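Local coordinates for intracellular protein transport protein USO1 (Saccharomyces cerevisiae S288c, PDB 6LSU) that is required for protein transport from the endoplasmic reticulum to the Golgi complex, these residues belonging to the globular head of a dimeric, coiled-coil membrane tether, at residues A[277-280]-A[281-284]; A[306-309]-A[310-313]; A[340-343]-A[344-348]. One frame throughout, in Å; residues are numbered along the deposited sequence.

Contact 1 of 3, residues A[277-280]-A[281-284]; sequences TGNL and PKLA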
ATOM      1  N   THR A 277     -16.853   9.446  16.506  1.00 78.31           N
ATOM      2  CA  THR A 277     -17.726   8.559  17.326  1.00 69.05           C
ATOM      3  C   THR A 277     -16.857   7.719  18.282  1.00 66.53           C
ATOM      4  O   THR A 277     -17.344   6.684  18.809  1.00 63.81           O
ATOM      5  CB  THR A 277     -18.675   7.749  16.434  1.00 73.93           C
ATOM      6  OG1 THR A 277     -18.287   6.384  16.231  1.00 80.34           O
ATOM      7  CG2 THR A 277     -18.824   8.359  15.061  1.00 79.01           C
ATOM      8  N   GLY A 278     -15.614   8.136  18.528  1.00 66.49           N
ATOM      9  CA  GLY A 278     -14.782   7.549  19.596  1.00 61.44           C
ATOM     10  C   GLY A 278     -14.166   6.225  19.205  1.00 63.14           C
ATOM     11  O   GLY A 278     -13.796   5.513  20.135  1.00 67.70           O
ATOM     12  N   ASN A 279     -13.916   5.975  17.910  1.00 67.86           N
ATOM     13  CA  ASN A 279     -13.216   4.758  17.405  1.00 70.52           C
ATOM     14  C   ASN A 279     -11.678   4.864  17.522  1.00 70.07           C
ATOM     15  O   ASN A 279     -11.054   3.842  17.924  1.00 68.57           O
ATOM     16  CB  ASN A 279     -13.652   4.464  15.974  1.00 70.19           C
ATOM     17  CG  ASN A 279     -15.088   4.012  15.936  1.00 70.53           C
ATOM     18  OD1 ASN A 279     -15.420   2.977  16.541  1.00 72.76           O
ATOM     19  ND2 ASN A 279     -15.916   4.772  15.233  1.00 71.06           N
ATOM     20  N   LEU A 280     -11.072   6.023  17.227  1.00 59.79           N
ATOM     21  CA  LEU A 280      -9.595   6.187  17.246  1.00 65.45           C
ATOM     22  C   LEU A 280      -8.966   5.516  18.464  1.00 67.25           C
ATOM     23  O   LEU A 280      -8.028   4.744  18.316  1.00 71.25           O
ATOM     24  CB  LEU A 280      -9.212   7.663  17.200  1.00 66.23           C
ATOM     25  CG  LEU A 280      -9.321   8.283  15.820  1.00 70.27           C
ATOM     26  CD1 LEU A 280      -8.575   9.605  15.779  1.00 73.62           C
ATOM     27  CD2 LEU A 280      -8.796   7.313  14.770  1.00 73.14           C
ATOM     28  N   PRO A 281      -9.426   5.776  19.704  1.00 65.18           N
ATOM     29  CA  PRO A 281      -8.793   5.167  20.878  1.00 62.11           C
ATOM     30  C   PRO A 281      -8.798   3.635  20.787  1.00 62.81           C
ATOM     31  O   PRO A 281      -7.878   3.007  21.239  1.00 65.89           O
ATOM     32  CB  PRO A 281      -9.668   5.603  22.047  1.00 60.24           C
ATOM     33  CG  PRO A 281     -10.438   6.780  21.529  1.00 65.70           C
ATOM     34  CD  PRO A 281     -10.609   6.572  20.042  1.00 64.62           C
ATOM     35  N   LYS A 282      -9.855   3.085  20.193  1.00 64.08           N
ATOM     36  CA  LYS A 282     -10.046   1.623  19.999  1.00 66.65           C
ATOM     37  C   LYS A 282      -9.028   1.093  18.976  1.00 62.41           C
ATOM     38  O   LYS A 282      -8.400   0.078  19.258  1.00 56.63           O
ATOM     39  CB  LYS A 282     -11.487   1.343  19.563  1.00 66.50           C
ATOM     40  CG  LYS A 282     -12.485   1.393  20.707  1.00 72.59           C
ATOM     41  CD  LYS A 282     -13.816   1.987  20.331  1.00 74.86           C
ATOM     42  CE  LYS A 282     -14.880   1.653  21.344  1.00 76.25           C
ATOM     43  NZ  LYS A 282     -16.212   1.743  20.702  1.00 85.16           N
ATOM     44  N   LEU A 283      -8.896   1.771  17.835  1.00 61.59           N
ATOM     45  CA  LEU A 283      -7.968   1.409  16.728  1.00 59.99           C
ATOM     46  C   LEU A 283      -6.517   1.532  17.227  1.00 59.63           C
ATOM     47  O   LEU A 283      -5.726   0.596  17.020  1.00 60.40           O
ATOM     48  CB  LEU A 283      -8.251   2.355  15.563  1.00 60.38           C
ATOM     49  CG  LEU A 283      -7.542   2.010  14.265  1.00 63.32           C
ATOM     50  CD1 LEU A 283      -7.874   0.598  13.860  1.00 65.95           C
ATOM     51  CD2 LEU A 283      -7.957   2.973  13.169  1.00 68.48           C
ATOM     52  N   ALA A 284      -6.206   2.621  17.918  1.00 53.51           N
ATOM     53  CA  ALA A 284      -4.929   2.865  18.612  1.00 53.66           C
ATOM     54  C   ALA A 284      -4.640   1.711  19.546  1.00 56.60           C
ATOM     55  O   ALA A 284      -3.490   1.274  19.622  1.00 56.47           O
ATOM     56  CB  ALA A 284      -4.993   4.121  19.428  1.00 54.54           C
TER
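Asn279 and Leu280 meet the three residues Lys282, Leu283 and Ala284 through backbone bonds that close the first turn of helix 280-287. The carbonyl oxygen of Asn279 takes the straighter bond from Leu283, N to O 3.0 Å, and a weak, bent one from Lys282, N to O 2.7 Å. One residue on, Leu280 O receives Ala284 N at 2.8 Å, almost straight at 171°. Pro281 suits this place: it has no N-H to give, and none is needed in a first turn. Its ring lies against the start of the helix, with CD 3.3 Å from CB of the preceding Leu280.

The packed side is mostly apolar. Leu280 touches Leu275 of helix 268-276, and Leu283 rests on Phe274 of the same helix and on Ile313 and Val314 of helix 301-317. Asn279 is the polar exception, buried against Phe234 and Phe238, and its ND2 is satisfied by the carbonyl oxygen of Phe274.

The looser side, toward solvent, holds exposed Pro281 and partly exposed Lys282. The lysine chain bends at its second torsion (chi2 143°) and runs back over the loop, bringing CD to 3.5 Å from Gly278 O and 4.2 Å from Asn279 OD1. The side chain also touches Phe238 and Glu235 of helix 233-244. Cutting Lys282 back to an alanine is likely to leave the Gly278 carbonyl and Phe238 without the long side chain that touches them.

Thr277 is the first residue to leave helix 268-276, and Gly278, with positive phi (79°), turns the chain toward the next helix. This is a tight helix-to-helix turn within ARM 5, of the kind that joins successive helices in an armadillo-type solenoid.

Contact 2 of 3, residues A[306-309]-A[310-313]; sequences NINT and ALDI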
ATOM      1  N   ASN A 306      -3.650  -8.740   9.837  1.00 46.65           N
ATOM      2  CA  ASN A 306      -4.629  -8.018  10.686  1.00 44.82           C
ATOM      3  C   ASN A 306      -4.035  -6.610  10.866  1.00 44.32           C
ATOM      4  O   ASN A 306      -4.691  -5.602  10.580  1.00 45.88           O
ATOM      5  CB  ASN A 306      -4.954  -8.740  11.998  1.00 47.27           C
ATOM      6  CG  ASN A 306      -5.805  -9.992  11.827  1.00 48.50           C
ATOM      7  OD1 ASN A 306      -6.333 -10.273  10.756  1.00 45.99           O
ATOM      8  ND2 ASN A 306      -5.941 -10.741  12.916  1.00 47.43           N
ATOM      9  N   ILE A 307      -2.783  -6.520  11.285  1.00 45.93           N
ATOM     10  CA  ILE A 307      -2.272  -5.173  11.645  1.00 45.40           C
ATOM     11  C   ILE A 307      -2.247  -4.345  10.355  1.00 48.53           C
ATOM     12  O   ILE A 307      -2.491  -3.115  10.432  1.00 49.68           O
ATOM     13  CB  ILE A 307      -0.927  -5.182  12.384  1.00 48.07           C
ATOM     14  CG1 ILE A 307      -0.691  -3.841  13.099  1.00 49.71           C
ATOM     15  CG2 ILE A 307       0.257  -5.543  11.477  1.00 45.23           C
ATOM     16  CD1 ILE A 307       0.363  -3.922  14.229  1.00 51.60           C
ATOM     17  N   ASN A 308      -1.935  -4.953   9.206  1.00 45.53           N
ATOM     18  CA  ASN A 308      -1.722  -4.154   7.997  1.00 44.12           C
ATOM     19  C   ASN A 308      -3.103  -3.618   7.599  1.00 46.24           C
ATOM     20  O   ASN A 308      -3.225  -2.464   7.097  1.00 47.46           O
ATOM     21  CB  ASN A 308      -1.001  -4.984   6.934  1.00 45.38           C
ATOM     22  CG  ASN A 308       0.515  -4.904   6.982  1.00 50.00           C
ATOM     23  OD1 ASN A 308       1.126  -4.118   7.720  1.00 51.31           O
ATOM     24  ND2 ASN A 308       1.155  -5.747   6.192  1.00 51.77           N
ATOM     25  N   THR A 309      -4.126  -4.468   7.713  1.00 49.34           N
ATOM     26  CA  THR A 309      -5.516  -4.039   7.457  1.00 52.04           C
ATOM     27  C   THR A 309      -5.867  -2.874   8.406  1.00 53.11           C
ATOM     28  O   THR A 309      -6.417  -1.824   7.911  1.00 49.23           O
ATOM     29  CB  THR A 309      -6.488  -5.205   7.566  1.00 55.72           C
ATOM     30  OG1 THR A 309      -6.027  -6.304   6.769  1.00 49.25           O
ATOM     31  CG2 THR A 309      -7.878  -4.792   7.080  1.00 61.27           C
ATOM     32  N   ALA A 310      -5.561  -3.007   9.699  1.00 46.66           N
ATOM     33  CA  ALA A 310      -5.723  -1.901  10.671  1.00 49.76           C
ATOM     34  C   ALA A 310      -5.020  -0.603  10.208  1.00 46.05           C
ATOM     35  O   ALA A 310      -5.645   0.460  10.216  1.00 51.05           O
ATOM     36  CB  ALA A 310      -5.257  -2.360  12.036  1.00 44.43           C
ATOM     37  N   LEU A 311      -3.761  -0.690   9.798  1.00 48.87           N
ATOM     38  CA  LEU A 311      -2.957   0.441   9.292  1.00 45.32           C
ATOM     39  C   LEU A 311      -3.638   1.032   8.071  1.00 43.53           C
ATOM     40  O   LEU A 311      -3.594   2.281   7.949  1.00 47.29           O
ATOM     41  CB  LEU A 311      -1.522   0.015   9.013  1.00 44.33           C
ATOM     42  CG  LEU A 311      -0.669  -0.197  10.270  1.00 50.22           C
ATOM     43  CD1 LEU A 311       0.696  -0.824   9.928  1.00 48.02           C
ATOM     44  CD2 LEU A 311      -0.447   1.106  11.021  1.00 47.07           C
ATOM     45  N   ASP A 312      -4.236   0.188   7.230  1.00 48.46           N
ATOM     46  CA  ASP A 312      -4.882   0.624   5.952  1.00 53.73           C
ATOM     47  C   ASP A 312      -6.103   1.473   6.330  1.00 50.77           C
ATOM     48  O   ASP A 312      -6.330   2.502   5.701  1.00 50.52           O
ATOM     49  CB  ASP A 312      -5.195  -0.550   4.999  1.00 57.06           C
ATOM     50  CG  ASP A 312      -3.962  -1.146   4.322  1.00 66.73           C
ATOM     51  OD1 ASP A 312      -2.856  -0.490   4.372  1.00 76.02           O
ATOM     52  OD2 ASP A 312      -4.086  -2.252   3.757  1.00 73.85           O
ATOM     53  N   ILE A 313      -6.822   1.110   7.388  1.00 47.48           N
ATOM     54  CA  ILE A 313      -8.017   1.864   7.814  1.00 47.17           C
ATOM     55  C   ILE A 313      -7.546   3.257   8.194  1.00 48.88           C
ATOM     56  O   ILE A 313      -8.159   4.227   7.684  1.00 50.19           O
ATOM     57  CB  ILE A 313      -8.736   1.153   8.949  1.00 48.82           C
ATOM     58  CG1 ILE A 313      -9.519  -0.065   8.450  1.00 54.11           C
ATOM     59  CG2 ILE A 313      -9.582   2.138   9.698  1.00 51.31           C
ATOM     60  CD1 ILE A 313      -9.776  -1.111   9.553  1.00 61.72           C
TER
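Asn308 and Leu311 are neighbours one turn apart on helix 301-317, the last helix of ARM 5 and a largely buried part of the armadillo solenoid. Four backbone bonds run in the regular i to i+4 pattern. Ala310 N gives to Asn306 O almost straight, at 175°, and Leu311 N reaches Ile307 O at 2.8 Å. Asp312 N and Ile313 N follow with more bent bonds to Asn308 O and Thr309 O.

Leu311 can be followed atom by atom along this turn. Leu311 CB sits 3.6 Å from Ile307 O and equally far from Asn308 O. With CG turned beside its own backbone N (chi1 -74°), the chain leans back down the helix, and CG comes within 3.4 Å of Ile307 O. CD1 carries on past that oxygen to the amide of Asn308, the two side chains crossing at a slant. The other methyl, CD2, leaves the turn and packs on Val341 of helix 337-346. The leucine also touches Leu287 and Val357, so it is shared among three helices.

Asn306, Asn308 and Thr309 find their polar partners outside the eight residues. Asn306 bonds through OD1 to Gln302 and through ND2 to the carbonyl oxygen of Leu247, while Thr309 OG1 bonds to the Val305 carbonyl one turn back. Asn308 ND2 has a weak bond to Lys353 O.

On the flank, Asp312 folds its carboxylate back beside Asn308 O, an acceptor beside an acceptor, CG to O 3.2 Å. Ile313 packs back on the preceding turn, its CG1 3.6 Å from Thr309 O. Closing the Leu311 path at its far end, CD1 stands 4.0 Å from Asn308 OD1.

Contact 3 of 3, residues A[340-343]-A[344-348]; sequences VVLR and LAFFH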
ATOM      1  N   VAL A 340       1.643   5.779  17.947  1.00 59.27           N
ATOM      2  CA  VAL A 340       1.540   4.286  17.927  1.00 56.56           C
ATOM      3  C   VAL A 340       2.065   3.743  16.580  1.00 54.50           C
ATOM      4  O   VAL A 340       2.798   2.722  16.618  1.00 58.85           O
ATOM      5  CB  VAL A 340       0.117   3.808  18.233  1.00 54.48           C
ATOM      6  CG1 VAL A 340       0.035   2.287  18.116  1.00 59.82           C
ATOM      7  CG2 VAL A 340      -0.276   4.239  19.635  1.00 56.72           C
ATOM      8  N   VAL A 341       1.697   4.338  15.438  1.00 48.73           N
ATOM      9  CA  VAL A 341       2.187   3.728  14.168  1.00 53.42           C
ATOM     10  C   VAL A 341       3.721   3.912  14.045  1.00 50.05           C
ATOM     11  O   VAL A 341       4.352   3.043  13.523  1.00 49.14           O
ATOM     12  CB  VAL A 341       1.363   4.104  12.913  1.00 49.54           C
ATOM     13  CG1 VAL A 341      -0.100   4.354  13.197  1.00 50.87           C
ATOM     14  CG2 VAL A 341       1.968   5.183  12.107  1.00 50.82           C
ATOM     15  N   LEU A 342       4.302   4.995  14.558  1.00 53.45           N
ATOM     16  CA  LEU A 342       5.768   5.238  14.518  1.00 51.32           C
ATOM     17  C   LEU A 342       6.461   4.280  15.447  1.00 51.00           C
ATOM     18  O   LEU A 342       7.568   3.900  15.096  1.00 55.30           O
ATOM     19  CB  LEU A 342       6.117   6.663  14.947  1.00 56.13           C
ATOM     20  CG  LEU A 342       5.749   7.772  13.967  1.00 53.51           C
ATOM     21  CD1 LEU A 342       6.080   9.135  14.582  1.00 58.37           C
ATOM     22  CD2 LEU A 342       6.470   7.573  12.658  1.00 51.05           C
ATOM     23  N   ARG A 343       5.836   3.869  16.556  1.00 51.72           N
ATOM     24  CA  ARG A 343       6.373   2.745  17.373  1.00 55.81           C
ATOM     25  C   ARG A 343       6.411   1.477  16.526  1.00 54.49           C
ATOM     26  O   ARG A 343       7.407   0.775  16.636  1.00 59.97           O
ATOM     27  CB  ARG A 343       5.577   2.525  18.658  1.00 56.23           C
ATOM     28  CG  ARG A 343       5.998   3.479  19.757  1.00 67.28           C
ATOM     29  CD  ARG A 343       5.278   3.167  21.069  1.00 76.77           C
ATOM     30  NE  ARG A 343       5.073   4.417  21.793  1.00 85.03           N
ATOM     31  CZ  ARG A 343       3.896   4.967  22.083  1.00 87.41           C
ATOM     32  NH1 ARG A 343       2.761   4.354  21.789  1.00 94.41           N
ATOM     33  NH2 ARG A 343       3.864   6.139  22.689  1.00 90.43           N
ATOM     34  N   LEU A 344       5.362   1.177  15.756  1.00 51.07           N
ATOM     35  CA  LEU A 344       5.317  -0.033  14.901  1.00 52.49           C
ATOM     36  C   LEU A 344       6.424   0.067  13.830  1.00 56.87           C
ATOM     37  O   LEU A 344       6.995  -0.984  13.473  1.00 57.09           O
ATOM     38  CB  LEU A 344       3.930  -0.174  14.269  1.00 49.16           C
ATOM     39  CG  LEU A 344       2.797  -0.559  15.228  1.00 48.72           C
ATOM     40  CD1 LEU A 344       1.476  -0.544  14.501  1.00 51.33           C
ATOM     41  CD2 LEU A 344       2.989  -1.930  15.849  1.00 46.93           C
ATOM     42  N   ALA A 345       6.686   1.279  13.316  1.00 51.02           N
ATOM     43  CA  ALA A 345       7.719   1.484  12.275  1.00 54.09           C
ATOM     44  C   ALA A 345       9.105   1.130  12.877  1.00 52.06           C
ATOM     45  O   ALA A 345       9.833   0.470  12.197  1.00 51.82           O
ATOM     46  CB  ALA A 345       7.637   2.897  11.698  1.00 50.04           C
ATOM     47  N   PHE A 346       9.401   1.462  14.134  1.00 53.19           N
ATOM     48  CA  PHE A 346      10.781   1.537  14.712  1.00 52.22           C
ATOM     49  C   PHE A 346      11.063   0.411  15.706  1.00 49.46           C
ATOM     50  O   PHE A 346      12.199   0.104  15.972  1.00 57.17           O
ATOM     51  CB  PHE A 346      11.078   2.895  15.350  1.00 47.70           C
ATOM     52  CG  PHE A 346      10.935   4.033  14.366  1.00 51.38           C
ATOM     53  CD1 PHE A 346      11.584   3.994  13.144  1.00 50.87           C
ATOM     54  CD2 PHE A 346      10.164   5.145  14.656  1.00 53.20           C
ATOM     55  CE1 PHE A 346      11.445   5.019  12.219  1.00 55.71           C
ATOM     56  CE2 PHE A 346      10.026   6.170  13.721  1.00 58.65           C
ATOM     57  CZ  PHE A 346      10.632   6.082  12.486  1.00 57.08           C
ATOM     58  N   PHE A 347      10.060  -0.220  16.255  1.00 52.72           N
ATOM     59  CA  PHE A 347      10.250  -1.211  17.331  1.00 54.27           C
ATOM     60  C   PHE A 347      11.008  -2.375  16.717  1.00 59.59           C
ATOM     61  O   PHE A 347      10.827  -2.673  15.477  1.00 47.33           O
ATOM     62  CB  PHE A 347       8.880  -1.632  17.843  1.00 60.04           C
ATOM     63  CG  PHE A 347       8.819  -2.525  19.060  1.00 69.25           C
ATOM     64  CD1 PHE A 347       9.226  -2.071  20.309  1.00 70.85           C
ATOM     65  CD2 PHE A 347       8.209  -3.775  18.985  1.00 68.69           C
ATOM     66  CE1 PHE A 347       9.116  -2.892  21.430  1.00 79.35           C
ATOM     67  CE2 PHE A 347       8.108  -4.595  20.100  1.00 67.66           C
ATOM     68  CZ  PHE A 347       8.548  -4.151  21.326  1.00 73.78           C
ATOM     69  N   HIS A 348      11.729  -3.097  17.564  1.00 60.43           N
ATOM     70  CA  HIS A 348      12.623  -4.162  17.068  1.00 62.84           C
ATOM     71  C   HIS A 348      11.788  -5.368  16.596  1.00 61.02           C
ATOM     72  O   HIS A 348      12.148  -5.956  15.562  1.00 67.03           O
ATOM     73  CB  HIS A 348      13.704  -4.469  18.117  1.00 57.76           C
ATOM     74  CG  HIS A 348      13.174  -5.067  19.363  1.00 59.24           C
ATOM     75  ND1 HIS A 348      12.714  -4.284  20.420  1.00 62.60           N
ATOM     76  CD2 HIS A 348      12.959  -6.366  19.692  1.00 57.90           C
ATOM     77  CE1 HIS A 348      12.272  -5.076  21.385  1.00 66.62           C
ATOM     78  NE2 HIS A 348      12.431  -6.367  20.966  1.00 65.15           N
TER
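Leu342 and Phe346 lie side by side on helix 337-346, their side chains pointing the same way. CD2 of the leucine meets CE2 of the ring at 4.0 Å. At the base of the pair, Leu342 O approaches the phenyl ring obliquely. Ala345 adds its methyl over one face of the ring, CB 4.2 Å above the plane and over its centre, so the neighbour in sequence and the residue one turn back both probably limit how the ring can turn.

Leu344 points elsewhere. Its CG stands beside its own backbone N (chi1 -71°), which turns the branch back along the helix and places CG 3.6 Å from Val340 O. Phe347 differs again: CG is anti to its N (chi1 -173°), and the ring leads away from the helix while CB stays close to Arg343 O.

The backbone records the end of the helix. Leu344 N and Ala345 N make ordinary bonds to Val340 O and Val341 O. Phe346 N, by contrast, bonds only weakly to Leu342 O and also reaches Arg343 O from above the carbonyl plane, 3.3 Å away. That same oxygen accepts Phe347 N at 2.9 Å, nearly along the C=O axis. Phe347 is the first residue to leave helical geometry, and its own carbonyl is bonded by Arg355 NH2.

This helix of ARM 6 packs among three others, with loop residues such as Ile291 beside it. On helix 354-366, Val341 touches Ala362 and Met365, Leu342 touches Ala362, and Ala345 touches Leu359. Val341 and Leu344 reach helix 301-317 of ARM 5. Phe346 packs against helix 404-414 of ARM 7, where it touches Val404, Ile407 and Leu408 and meets Trp411 edge-to-face.

The three are local contacts in series along one solenoid, and contact 2 lies between the other two in the chain. Its centre is about 14 Å from the centre of each, while the centres of contacts 1 and 3 stand about 18 Å apart. Leu283 of contact 1 meets Ile313 of contact 2, CD2 to CG2 3.9 Å. Ile307 and Leu311 in turn meet contact 3, with Ile307 CD1 3.6 Å from Leu344 CD1. Contacts 1 and 3 also touch directly where Val340 CG1 approaches Ala284 O. Helices 280-287 and 301-317 of ARM 5 are thereby joined to helix 337-346 of ARM 6 through continuous, largely apolar packing.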